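Local coordinates for arginine decarboxylase, A207R protein (Paramecium bursaria Chlorella virus 1, PDB 2NVA) that catalyses the decarboxylation of arginine to agmatine with the help of pyridoxal 5'-phosphate, as a two-subunit enzyme of the eukaryotic ornithine decarboxylase-like type, at residues I109-S114 with K129-I134; T266-K271 with Y278-N283; S317-C322 with H332-P337. One frame throughout, in Å; residues are numbered along the deposited sequence.

Overall arrangement
The three contacts follow one another along the chain and fall in two parts of the fold. Interaction 1 (109-114 with 129-134) pairs two neighbouring strands of the parallel sheet that forms the TIM barrel. Interactions 2 (266-271 with 278-283) and 3 (317-322 with 332-337) are two hairpins of the mixed sheet beyond it. Their centres are about 9 Å apart, and strand 277-282 of interaction 2 lies next to strand 314-320 of interaction 3. Interaction 1 is far off: its centre is about 47 Å from that of interaction 2, on the opposite side of the chain's centre. All three touch the second subunit, so both parts of the fold contribute to the dimer.

Interaction 1. Residues I109-S114 with K129-I134; sequences IATFDS and KMILRI
The backbone oxygen of A110 takes the shortest polar bond here, from I131 N at 2.8 Å. The same oxygen also receives a CA-H...O contact from M130. Three more backbone bonds continue the pairing: A110 N to K129 O, F112 N to I131 O, and R133 N to F112 O. The last is nearly straight, with an angle of 168° at the hydrogen.

The strands run parallel. Helix 115-124 connects them in a beta-alpha-beta unit of the TIM barrel, and S114 caps that helix at its N-terminus through E117 N.

F112 and M130 lie on the helix side, where F112 also meets L118 and M130 meets I121. F112 CG sits between its own backbone N and carbonyl carbon (chi1 72°). This swings the ring across to the other strand. L132 CD1 lies over one ring face, 4.1 Å from the centroid, in a CH-pi contact. F112 CE2 reaches M130 CB at 3.7 Å. The M130 chain is bent at chi2 and chi3, which carries CE back to T111 O at 3.6 Å.

On the other face, I109 CG2 touches I131 CD1 at 3.7 Å, and T111 CG2 rests near I131 CB. Water 1 joins T111 OG1 (3.0 Å) to R133 NH1, for which it is the acceptor. R133 extends toward the cofactor site, where it touches H176 and the bound cofactor-agmatine adduct. D113 OD2 accepts from G150 N and T92 OG1, and D113 OD1 forms a salt bridge with R272 of the second subunit.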
loop_
_atom_site.group_PDB
_atom_site.type_symbol
_atom_site.label_atom_id
_atom_site.label_comp_id
_atom_site.label_asym_id
_atom_site.label_seq_id
_atom_site.Cartn_x
_atom_site.Cartn_y
_atom_site.Cartn_z
ATOM N N ILE A 109 22.219 -7.395 -18.965
ATOM C CA ILE A 109 21.974 -8.717 -18.407
ATOM C C ILE A 109 20.565 -8.660 -17.832
ATOM O O ILE A 109 20.271 -7.752 -17.052
ATOM C CB ILE A 109 22.952 -9.080 -17.283
ATOM C CG1 ILE A 109 24.400 -8.949 -17.761
ATOM C CG2 ILE A 109 22.661 -10.501 -16.794
ATOM C CD1 ILE A 109 25.432 -9.169 -16.666
ATOM N N ALA A 110 19.706 -9.595 -18.235
ATOM C CA ALA A 110 18.302 -9.611 -17.777
ATOM C C ALA A 110 17.747 -11.021 -17.721
ATOM O O ALA A 110 18.339 -11.948 -18.274
ATOM C CB ALA A 110 17.416 -8.729 -18.677
ATOM N N THR A 111 16.617 -11.171 -17.033
ATOM C CA THR A 111 15.964 -12.470 -16.887
ATOM C C THR A 111 14.738 -12.583 -17.803
ATOM O O THR A 111 14.222 -11.574 -18.297
ATOM C CB THR A 111 15.536 -12.746 -15.417
ATOM O OG1 THR A 111 14.697 -11.682 -14.957
ATOM C CG2 THR A 111 16.770 -12.845 -14.496
ATOM N N PHE A 112 14.309 -13.823 -18.052
ATOM C CA PHE A 112 13.067 -14.085 -18.792
ATOM C C PHE A 112 12.475 -15.415 -18.360
ATOM O O PHE A 112 13.174 -16.260 -17.777
ATOM C CB PHE A 112 13.301 -14.094 -20.314
ATOM C CG PHE A 112 14.043 -15.307 -20.807
ATOM C CD1 PHE A 112 13.374 -16.332 -21.475
ATOM C CD2 PHE A 112 15.415 -15.425 -20.597
ATOM C CE1 PHE A 112 14.053 -17.463 -21.936
ATOM C CE2 PHE A 112 16.104 -16.561 -21.046
ATOM C CZ PHE A 112 15.420 -17.577 -21.721
ATOM N N ASP A 113 11.188 -15.588 -18.650
ATOM C CA ASP A 113 10.504 -16.858 -18.420
ATOM C C ASP A 113 9.402 -17.133 -19.453
ATOM O O ASP A 113 8.571 -18.017 -19.250
ATOM C CB ASP A 113 9.956 -16.950 -16.983
ATOM C CG ASP A 113 8.899 -15.864 -16.659
ATOM O OD1 ASP A 113 8.257 -15.309 -17.594
ATOM O OD2 ASP A 113 8.723 -15.579 -15.450
ATOM N N SER A 114 9.412 -16.372 -20.553
ATOM C CA SER A 114 8.390 -16.505 -21.595
ATOM C C SER A 114 8.939 -16.269 -22.999
ATOM O O SER A 114 9.938 -15.564 -23.181
ATOM C CB SER A 114 7.242 -15.516 -21.340
ATOM O OG SER A 114 7.683 -14.172 -21.470
ATOM N N LYS A 129 22.296 -10.108 -22.593
ATOM C CA LYS A 129 22.607 -11.459 -22.144
ATOM C C LYS A 129 21.496 -11.926 -21.218
ATOM O O LYS A 129 21.197 -11.260 -20.228
ATOM C CB LYS A 129 23.967 -11.507 -21.456
ATOM C CG LYS A 129 25.093 -10.961 -22.351
ATOM C CD LYS A 129 26.470 -11.225 -21.742
ATOM C CE LYS A 129 27.563 -10.412 -22.460
ATOM N NZ LYS A 129 27.643 -10.745 -23.924
ATOM N N MET A 130 20.909 -13.077 -21.537
ATOM C CA MET A 130 19.685 -13.522 -20.874
ATOM C C MET A 130 19.888 -14.634 -19.865
ATOM O O MET A 130 20.689 -15.539 -20.078
ATOM C CB MET A 130 18.627 -13.932 -21.904
ATOM C CG MET A 130 18.221 -12.806 -22.865
ATOM S SD MET A 130 17.720 -11.254 -22.056
ATOM C CE MET A 130 16.186 -11.764 -21.272
ATOM N N ILE A 131 19.139 -14.545 -18.764
ATOM C CA ILE A 131 19.159 -15.555 -17.719
ATOM C C ILE A 131 17.758 -16.147 -17.618
ATOM O O ILE A 131 16.797 -15.430 -17.374
ATOM C CB ILE A 131 19.614 -14.968 -16.344
ATOM C CG1 ILE A 131 21.073 -14.510 -16.413
ATOM C CG2 ILE A 131 19.443 -15.988 -15.233
ATOM C CD1 ILE A 131 21.529 -13.688 -15.193
ATOM N N LEU A 132 17.653 -17.455 -17.822
ATOM C CA LEU A 132 16.351 -18.094 -17.739
ATOM C C LEU A 132 15.978 -18.307 -16.275
ATOM O O LEU A 132 16.683 -19.000 -15.551
ATOM C CB LEU A 132 16.327 -19.421 -18.513
ATOM C CG LEU A 132 15.070 -20.288 -18.332
ATOM C CD1 LEU A 132 13.810 -19.621 -18.880
ATOM C CD2 LEU A 132 15.271 -21.676 -18.945
ATOM N N ARG A 133 14.863 -17.715 -15.864
ATOM C CA ARG A 133 14.350 -17.933 -14.520
ATOM C C ARG A 133 13.433 -19.153 -14.507
ATOM O O ARG A 133 12.460 -19.213 -15.263
ATOM C CB ARG A 133 13.597 -16.707 -14.000
ATOM C CG ARG A 133 13.068 -16.906 -12.587
ATOM C CD ARG A 133 12.545 -15.609 -12.004
ATOM N NE ARG A 133 11.811 -15.835 -10.764
ATOM C CZ ARG A 133 11.252 -14.859 -10.053
ATOM N NH1 ARG A 133 11.334 -13.602 -10.474
ATOM N NH2 ARG A 133 10.601 -15.135 -8.926
ATOM N N ILE A 134 13.769 -20.121 -13.659
ATOM C CA ILE A 134 12.950 -21.317 -13.490
ATOM C C ILE A 134 12.183 -21.262 -12.176
ATOM O O ILE A 134 12.659 -20.681 -11.193
ATOM C CB ILE A 134 13.793 -22.618 -13.589
ATOM C CG1 ILE A 134 14.827 -22.698 -12.454
ATOM C CG2 ILE A 134 14.491 -22.661 -14.956
ATOM C CD1 ILE A 134 15.548 -24.071 -12.348
HETATM O O HOH W 1 13.803 -12.403 -12.228
#

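Interaction 2. Residues T266-K271 with Y278-N283; sequences TQVIGK and YEYFFN
T266-K271 and Y278-N283 pair as antiparallel strands of a hairpin, with a classic beta bulge where I269 and G270 both face F281. F281 O accepts from both amides, I269 N at 2.8 Å and G270 N at 3.2 Å. G270 O takes F281 N in return.

N283 closes the open end of the pairing. Its CG sits between its backbone N and carbonyl carbon (chi1 62°), which turns the amide back over the other strand. OD1 is then gripped twice. T266 OG1 donates at 2.6 Å, nearly along the C=O axis. Q267 N donates at 2.9 Å, almost straight at the hydrogen but from above the amide plane. N283 N completes the exchange by donating to Q267 O.

One face carries V268, K271, Y280 and F282. The K271 chain is extended and lies beside the Y280 side chain, pointing the same way, with CG 3.7 Å from Y280 CE1. Both polar ends meet L339: K271 NZ its oxygen and Y280 OH its nitrogen. K271 NZ also forms a salt bridge with E338. V268 CG2 touches F282 CE1 at 3.7 Å. At the bulge, the I269 and F281 side chains cross at about a right angle, with I269 CD1 4.1 Å from F281 CB, and the F281 ring stacks with Y320. K120 of the second subunit bonds I269 O.

The two bonds to N283 OD1 should hold its amide in one rotation, with the oxygen toward T266 and Q267. The shared acceptor F281 O lets the bulge keep both of its amides bonded.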
loop_
_atom_site.group_PDB
_atom_site.type_symbol
_atom_site.label_atom_id
_atom_site.label_comp_id
_atom_site.label_asym_id
_atom_site.label_seq_id
_atom_site.Cartn_x
_atom_site.Cartn_y
_atom_site.Cartn_z
ATOM N N THR A 266 8.318 5.891 16.406
ATOM C CA THR A 266 6.972 6.420 16.241
ATOM C C THR A 266 6.398 6.804 17.607
ATOM O O THR A 266 6.766 6.221 18.637
ATOM C CB THR A 266 6.044 5.435 15.473
ATOM O OG1 THR A 266 4.743 6.003 15.306
ATOM C CG2 THR A 266 5.909 4.086 16.184
ATOM N N GLN A 267 5.491 7.779 17.594
ATOM C CA GLN A 267 4.976 8.354 18.834
ATOM C C GLN A 267 3.519 7.959 19.081
ATOM O O GLN A 267 2.734 7.859 18.137
ATOM C CB GLN A 267 5.083 9.889 18.776
ATOM C CG GLN A 267 4.888 10.580 20.118
ATOM C CD GLN A 267 4.856 12.099 19.992
ATOM O OE1 GLN A 267 4.197 12.641 19.117
ATOM N NE2 GLN A 267 5.570 12.787 20.878
ATOM N N VAL A 268 3.178 7.744 20.354
ATOM C CA VAL A 268 1.795 7.570 20.776
ATOM C C VAL A 268 1.085 8.923 20.668
ATOM O O VAL A 268 1.456 9.883 21.345
ATOM C CB VAL A 268 1.687 7.071 22.235
ATOM C CG1 VAL A 268 0.220 6.904 22.638
ATOM C CG2 VAL A 268 2.465 5.760 22.411
ATOM N N ILE A 269 0.093 8.983 19.791
ATOM C CA ILE A 269 -0.644 10.215 19.556
ATOM C C ILE A 269 -2.075 10.187 20.073
ATOM O O ILE A 269 -2.698 11.238 20.194
ATOM C CB ILE A 269 -0.574 10.675 18.057
ATOM C CG1 ILE A 269 -1.260 9.688 17.111
ATOM C CG2 ILE A 269 0.877 10.931 17.635
ATOM C CD1 ILE A 269 -2.766 9.942 16.959
ATOM N N GLY A 270 -2.588 8.990 20.366
ATOM C CA GLY A 270 -3.937 8.828 20.902
ATOM C C GLY A 270 -4.007 7.588 21.781
ATOM O O GLY A 270 -3.177 6.681 21.666
ATOM N N LYS A 271 -5.000 7.544 22.654
ATOM C CA LYS A 271 -5.075 6.478 23.649
ATOM C C LYS A 271 -6.521 6.278 24.070
ATOM O O LYS A 271 -7.282 7.236 24.139
ATOM C CB LYS A 271 -4.216 6.857 24.868
ATOM C CG LYS A 271 -4.121 5.795 25.970
ATOM C CD LYS A 271 -3.234 6.294 27.136
ATOM C CE LYS A 271 -3.251 5.286 28.301
ATOM N NZ LYS A 271 -2.338 5.712 29.414
ATOM N N TYR A 278 -5.719 -1.634 26.716
ATOM C CA TYR A 278 -5.067 -0.359 26.442
ATOM C C TYR A 278 -4.823 -0.189 24.960
ATOM O O TYR A 278 -3.971 -0.859 24.391
ATOM C CB TYR A 278 -3.753 -0.256 27.213
ATOM C CG TYR A 278 -3.969 -0.201 28.714
ATOM C CD1 TYR A 278 -3.729 0.972 29.425
ATOM C CD2 TYR A 278 -4.434 -1.317 29.417
ATOM C CE1 TYR A 278 -3.942 1.039 30.804
ATOM C CE2 TYR A 278 -4.655 -1.267 30.795
ATOM C CZ TYR A 278 -4.407 -0.091 31.485
ATOM O OH TYR A 278 -4.604 -0.030 32.852
ATOM N N GLU A 279 -5.575 0.727 24.353
ATOM C CA GLU A 279 -5.515 0.934 22.910
ATOM C C GLU A 279 -4.753 2.216 22.586
ATOM O O GLU A 279 -5.048 3.267 23.140
ATOM C CB GLU A 279 -6.933 0.990 22.329
ATOM C CG GLU A 279 -7.776 -0.266 22.608
ATOM C CD GLU A 279 -9.272 -0.078 22.364
ATOM O OE1 GLU A 279 -9.780 1.050 22.516
ATOM O OE2 GLU A 279 -9.948 -1.082 22.059
ATOM N N TYR A 280 -3.765 2.108 21.702
ATOM C CA TYR A 280 -2.917 3.248 21.354
ATOM C C TYR A 280 -2.930 3.497 19.865
ATOM O O TYR A 280 -2.995 2.554 19.073
ATOM C CB TYR A 280 -1.476 3.000 21.788
ATOM C CG TYR A 280 -1.350 2.660 23.250
ATOM C CD1 TYR A 280 -1.477 3.649 24.232
ATOM C CD2 TYR A 280 -1.103 1.349 23.653
ATOM C CE1 TYR A 280 -1.357 3.331 25.587
ATOM C CE2 TYR A 280 -0.993 1.015 25.005
ATOM C CZ TYR A 280 -1.113 2.017 25.966
ATOM O OH TYR A 280 -0.983 1.684 27.296
ATOM N N PHE A 281 -2.850 4.772 19.495
ATOM C CA PHE A 281 -2.757 5.156 18.099
ATOM C C PHE A 281 -1.427 5.848 17.897
ATOM O O PHE A 281 -1.042 6.689 18.703
ATOM C CB PHE A 281 -3.911 6.085 17.727
ATOM C CG PHE A 281 -5.216 5.377 17.635
ATOM C CD1 PHE A 281 -5.779 5.098 16.400
ATOM C CD2 PHE A 281 -5.852 4.928 18.785
ATOM C CE1 PHE A 281 -7.012 4.412 16.318
ATOM C CE2 PHE A 281 -7.072 4.230 18.716
ATOM C CZ PHE A 281 -7.640 3.973 17.483
ATOM N N PHE A 282 -0.729 5.454 16.834
ATOM C CA PHE A 282 0.623 5.955 16.522
ATOM C C PHE A 282 0.631 6.843 15.296
ATOM O O PHE A 282 -0.278 6.755 14.475
ATOM C CB PHE A 282 1.574 4.781 16.298
ATOM C CG PHE A 282 1.832 3.991 17.556
ATOM C CD1 PHE A 282 2.948 4.282 18.367
ATOM C CD2 PHE A 282 0.939 2.989 17.963
ATOM C CE1 PHE A 282 3.178 3.568 19.539
ATOM C CE2 PHE A 282 1.153 2.280 19.142
ATOM C CZ PHE A 282 2.283 2.566 19.929
ATOM N N ASN A 283 1.662 7.681 15.160
ATOM C CA ASN A 283 1.792 8.493 13.942
ATOM C C ASN A 283 2.445 7.711 12.789
ATOM O O ASN A 283 3.199 8.263 11.972
ATOM C CB ASN A 283 2.483 9.843 14.215
ATOM C CG ASN A 283 3.918 9.696 14.733
ATOM O OD1 ASN A 283 4.394 8.594 15.031
ATOM N ND2 ASN A 283 4.621 10.819 14.814
#

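Interaction 3. Residues S317-C322 with H332-P337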
loop_
_atom_site.group_PDB
_atom_site.type_symbol
_atom_site.label_atom_id
_atom_site.label_comp_id
_atom_site.label_asym_id
_atom_site.label_seq_id
_atom_site.Cartn_x
_atom_site.Cartn_y
_atom_site.Cartn_z
ATOM N N SER A 317 -2.184 -4.592 25.423
ATOM C CA SER A 317 -2.143 -3.401 24.569
ATOM C C SER A 317 -2.536 -3.729 23.137
ATOM O O SER A 317 -2.299 -4.845 22.660
ATOM C CB SER A 317 -0.728 -2.801 24.593
ATOM O OG SER A 317 -0.319 -2.563 25.940
ATOM N N VAL A 318 -3.113 -2.745 22.454
ATOM C CA VAL A 318 -3.413 -2.867 21.023
ATOM C C VAL A 318 -2.748 -1.673 20.344
ATOM O O VAL A 318 -2.956 -0.531 20.763
ATOM C CB VAL A 318 -4.936 -2.865 20.736
ATOM C CG1 VAL A 318 -5.201 -3.226 19.277
ATOM C CG2 VAL A 318 -5.648 -3.842 21.646
ATOM N N LEU A 319 -1.948 -1.931 19.310
ATOM C CA LEU A 319 -1.247 -0.851 18.612
ATOM C C LEU A 319 -1.903 -0.561 17.267
ATOM O O LEU A 319 -1.789 -1.357 16.329
ATOM C CB LEU A 319 0.236 -1.188 18.425
ATOM C CG LEU A 319 0.952 -1.762 19.655
ATOM C CD1 LEU A 319 2.414 -2.025 19.325
ATOM C CD2 LEU A 319 0.831 -0.847 20.904
ATOM N N TYR A 320 -2.606 0.568 17.198
ATOM C CA TYR A 320 -3.321 0.978 15.977
ATOM C C TYR A 320 -2.537 1.948 15.119
ATOM O O TYR A 320 -1.823 2.794 15.649
ATOM C CB TYR A 320 -4.644 1.641 16.337
ATOM C CG TYR A 320 -5.700 0.684 16.816
ATOM C CD1 TYR A 320 -6.263 -0.252 15.939
ATOM C CD2 TYR A 320 -6.157 0.719 18.131
ATOM C CE1 TYR A 320 -7.252 -1.130 16.354
ATOM C CE2 TYR A 320 -7.152 -0.160 18.566
ATOM C CZ TYR A 320 -7.685 -1.088 17.662
ATOM O OH TYR A 320 -8.664 -1.972 18.046
ATOM N N GLY A 321 -2.705 1.845 13.804
ATOM C CA GLY A 321 -2.155 2.832 12.884
ATOM C C GLY A 321 -3.043 4.079 12.860
ATOM O O GLY A 321 -4.197 4.032 13.298
ATOM N N CYS A 322 -2.528 5.169 12.303
ATOM C CA CYS A 322 -3.224 6.461 12.364
ATOM C C CYS A 322 -4.371 6.628 11.369
ATOM O O CYS A 322 -5.113 7.607 11.467
ATOM C CB CYS A 322 -2.235 7.630 12.224
ATOM S SG CYS A 322 -1.193 7.523 10.772
ATOM N N HIS A 332 -2.265 -6.456 17.073
ATOM C CA HIS A 332 -3.586 -6.664 17.684
ATOM C C HIS A 332 -3.551 -6.886 19.188
ATOM O O HIS A 332 -4.493 -6.517 19.899
ATOM C CB HIS A 332 -4.332 -7.841 17.024
ATOM C CG HIS A 332 -4.971 -7.485 15.723
ATOM N ND1 HIS A 332 -4.259 -7.432 14.547
ATOM C CD2 HIS A 332 -6.245 -7.144 15.409
ATOM C CE1 HIS A 332 -5.066 -7.085 13.560
ATOM N NE2 HIS A 332 -6.274 -6.897 14.057
ATOM N N ASN A 333 -2.470 -7.505 19.662
ATOM C CA ASN A 333 -2.331 -7.838 21.077
ATOM C C ASN A 333 -0.893 -7.957 21.478
ATOM O O ASN A 333 -0.195 -8.847 20.992
ATOM C CB ASN A 333 -2.966 -9.203 21.367
ATOM C CG ASN A 333 -4.459 -9.167 21.315
ATOM O OD1 ASN A 333 -5.108 -8.636 22.231
ATOM N ND2 ASN A 333 -5.026 -9.749 20.264
ATOM N N VAL A 334 -0.449 -7.104 22.394
ATOM C CA VAL A 334 0.911 -7.222 22.915
ATOM C C VAL A 334 0.956 -6.711 24.360
ATOM O O VAL A 334 0.337 -5.702 24.687
ATOM C CB VAL A 334 1.941 -6.479 21.995
ATOM C CG1 VAL A 334 1.581 -4.985 21.853
ATOM C CG2 VAL A 334 3.399 -6.677 22.501
ATOM N N ALA A 335 1.684 -7.419 25.220
ATOM C CA ALA A 335 1.845 -6.982 26.605
ATOM C C ALA A 335 2.968 -5.938 26.669
ATOM O O ALA A 335 4.083 -6.179 26.183
ATOM C CB ALA A 335 2.173 -8.173 27.488
ATOM N N LEU A 336 2.668 -4.778 27.259
ATOM C CA LEU A 336 3.638 -3.681 27.347
ATOM C C LEU A 336 3.418 -2.912 28.648
ATOM O O LEU A 336 2.314 -2.940 29.176
ATOM C CB LEU A 336 3.463 -2.719 26.152
ATOM C CG LEU A 336 3.869 -3.155 24.733
ATOM C CD1 LEU A 336 3.452 -2.086 23.712
ATOM C CD2 LEU A 336 5.367 -3.438 24.642
ATOM N N PRO A 337 4.452 -2.200 29.142
ATOM C CA PRO A 337 4.219 -1.214 30.177
ATOM C C PRO A 337 3.170 -0.220 29.658
ATOM O O PRO A 337 3.086 -0.001 28.442
ATOM C CB PRO A 337 5.584 -0.524 30.316
ATOM C CG PRO A 337 6.577 -1.554 29.872
ATOM C CD PRO A 337 5.877 -2.257 28.738
HETATM O O HOH W 2 -3.713 -7.357 24.208
HETATM O O HOH W 3 0.769 -0.443 27.298
#
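Two backbone hydrogen bonds join S317 and V334, which form an antiparallel hydrogen-bonded pair. V334 N donates to S317 O and S317 N to V334 O, each at 2.9 Å. N333 CA adds a weaker CA-H...O contact to S317 O.

Two waters extend the polar contact. Water 2 donates to N333 OD1 at 2.7 Å and to S317 O, so it bridges the strands. Water 3 donates to P337 O at 2.6 Å and is hydrogen-bonded to S317 OG. That hydroxyl is also bonded to V315 O.

The apolar part centres on L319. Its CG meets V334 CG1, and its CD2 meets L336 CD1, both at 4.0 Å. L319 crosses each partner at about a right angle. V334 CG1 reaches it from between its own backbone N and carbonyl carbon (chi1 58°). Both methyls of V318, CG1 and CG2, rest against H332 O, each at 3.4 Å.

Strand 314-320 lies between two neighbours in the mixed sheet. Strand 331-337 pairs with it antiparallel, and strand 277-282 runs parallel to it, with V318 and Y320 bonded to that strand's backbone. Past its end, G321 O and C322 O bond K148 and H91 of the second subunit.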